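Local coordinates for Obg-like ATPase 1 (Schizosaccharomyces pombe, PDB 1NI3), which hydrolyses ATP and, less efficiently, GTP, and negatively regulates the G2/M transition of the cell cycle, at residues Q121-F126 with R142-I147. Residues are numbered along the deposited sequence; the frame is centred on the assembly and turned at random.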
# COMPACT_ATOMS: atom_id res chain seq x y z
N GLN A 121 9.82 0.55 0.78
CA GLN A 121 11.25 0.40 1.05
C GLN A 121 12.12 1.46 0.42
O GLN A 121 12.36 1.44 -0.79
CB GLN A 121 11.72 -0.99 0.59
CG GLN A 121 13.18 -1.30 0.89
CD GLN A 121 13.40 -2.78 1.10
OE1 GLN A 121 14.47 -3.32 0.81
NE2 GLN A 121 12.38 -3.45 1.62
N VAL A 122 12.62 2.36 1.25
CA VAL A 122 13.47 3.44 0.78
C VAL A 122 14.92 3.04 0.48
O VAL A 122 15.72 2.83 1.40
CB VAL A 122 13.51 4.58 1.79
CG1 VAL A 122 14.33 5.72 1.24
CG2 VAL A 122 12.10 5.01 2.13
N VAL A 123 15.28 2.97 -0.80
CA VAL A 123 16.63 2.61 -1.21
C VAL A 123 17.48 3.87 -1.37
O VAL A 123 17.07 4.84 -2.02
CB VAL A 123 16.63 1.82 -2.55
CG1 VAL A 123 18.05 1.43 -2.93
CG2 VAL A 123 15.76 0.58 -2.42
N ARG A 124 18.68 3.87 -0.78
CA ARG A 124 19.56 5.03 -0.87
C ARG A 124 20.43 5.01 -2.11
O ARG A 124 21.09 4.01 -2.41
CB ARG A 124 20.44 5.11 0.38
CG ARG A 124 21.48 6.21 0.31
CD ARG A 124 22.11 6.41 1.67
NE ARG A 124 23.00 7.56 1.69
CZ ARG A 124 23.49 8.11 2.80
NH1 ARG A 124 23.16 7.60 3.98
NH2 ARG A 124 24.29 9.16 2.73
N ALA A 125 20.44 6.13 -2.83
CA ALA A 125 21.21 6.28 -4.05
C ALA A 125 21.92 7.62 -4.01
O ALA A 125 22.17 8.25 -5.04
CB ALA A 125 20.30 6.23 -5.26
N PHE A 126 22.24 8.07 -2.80
CA PHE A 126 22.94 9.32 -2.64
C PHE A 126 24.03 9.07 -1.63
O PHE A 126 23.94 8.13 -0.83
CB PHE A 126 21.98 10.39 -2.14
CG PHE A 126 21.44 10.13 -0.77
CD1 PHE A 126 22.07 10.66 0.35
CD2 PHE A 126 20.29 9.38 -0.59
CE1 PHE A 126 21.57 10.42 1.62
CE2 PHE A 126 19.79 9.14 0.69
CZ PHE A 126 20.43 9.67 1.79
N ARG A 142 24.00 -3.85 -1.22
CA ARG A 142 24.25 -4.61 -0.01
C ARG A 142 23.03 -4.54 0.90
O ARG A 142 22.44 -5.57 1.24
CB ARG A 142 25.46 -4.05 0.73
CG ARG A 142 26.10 -5.08 1.63
CD ARG A 142 26.98 -4.45 2.69
NE ARG A 142 26.20 -3.75 3.71
CZ ARG A 142 26.08 -2.43 3.79
NH1 ARG A 142 26.69 -1.64 2.91
NH2 ARG A 142 25.36 -1.88 4.77
N ASP A 143 22.67 -3.32 1.29
CA ASP A 143 21.53 -3.07 2.18
C ASP A 143 20.23 -3.68 1.67
O ASP A 143 19.40 -4.16 2.44
CB ASP A 143 21.34 -1.57 2.36
CG ASP A 143 22.55 -0.90 2.96
OD1 ASP A 143 23.67 -1.21 2.51
OD2 ASP A 143 22.38 -0.05 3.86
N LEU A 144 20.06 -3.63 0.35
CA LEU A 144 18.88 -4.18 -0.29
C LEU A 144 18.75 -5.66 0.03
O LEU A 144 17.65 -6.15 0.31
CB LEU A 144 18.98 -4.01 -1.80
CG LEU A 144 18.10 -2.95 -2.45
CD1 LEU A 144 18.49 -2.80 -3.90
CD2 LEU A 144 16.64 -3.34 -2.30
N SER A 145 19.86 -6.38 -0.03
CA SER A 145 19.86 -7.81 0.24
C SER A 145 19.69 -8.09 1.73
O SER A 145 19.03 -9.05 2.12
CB SER A 145 21.16 -8.43 -0.28
OG SER A 145 21.08 -9.87 -0.27
N ILE A 146 20.29 -7.26 2.57
CA ILE A 146 20.19 -7.42 4.02
C ILE A 146 18.74 -7.55 4.47
O ILE A 146 18.33 -8.58 5.03
CB ILE A 146 20.80 -6.21 4.75
CG1 ILE A 146 22.32 -6.21 4.57
CG2 ILE A 146 20.43 -6.24 6.23
CD1 ILE A 146 22.97 -4.92 4.98
N ILE A 147 17.96 -6.49 4.23
CA ILE A 147 16.55 -6.46 4.60
C ILE A 147 15.83 -7.73 4.17
O ILE A 147 15.18 -8.38 4.98
CB ILE A 147 15.87 -5.19 4.01
CG1 ILE A 147 16.58 -3.94 4.54
CG2 ILE A 147 14.41 -5.12 4.42
CD1 ILE A 147 16.04 -2.63 4.03
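Gln121 meets Leu144 and Ile147 with its terminal amide, a worked example of how a strand packs against a helix when one polar side chain does part of the work of an apolar one. From CB, which points toward the helix, the chain runs to a CG set opposite the backbone N (chi1 -177°) and continues extended, a course that carries the amide up to residues 142-147. CD comes within 3.9 Å of Ile147 CD1. OE1 makes the closest approach of the contact, 3.6 Å to Ile147 CD1, and also touches Leu144 CD2 at 3.8 Å. NE2 lies against the other branch of the isoleucine, 3.8 Å from Ile147 CG2. OE1 borders on that CG2 too, so the oxygen spans both branches of the isoleucine and the leucine tip.

Strand 118-124 belongs to the parallel core of the P-loop G domain, paired with strands 22-27 and 227-232, and residues 142-147 of helix 140-168 run over residues 121-124 nearly antiparallel, at 153°. Further along, Val123 adds its CG2, 4.0 Å from Leu144 CD2, the two side chains crossing at about a right angle. Ile249 of helix 246-254 touches both of them, and Tyr229 on the neighbouring strand touches Gln121 as well as Leu144. An alanine in place of Gln121 removes every atom beyond CB and would probably leave a gap between the strand and Ile147, whose CD1 and CG2, like Leu144 CD2, would lose the amide they touch. On the helix side, Ile147 also rests on Met28, in the loop that follows strand 22-27.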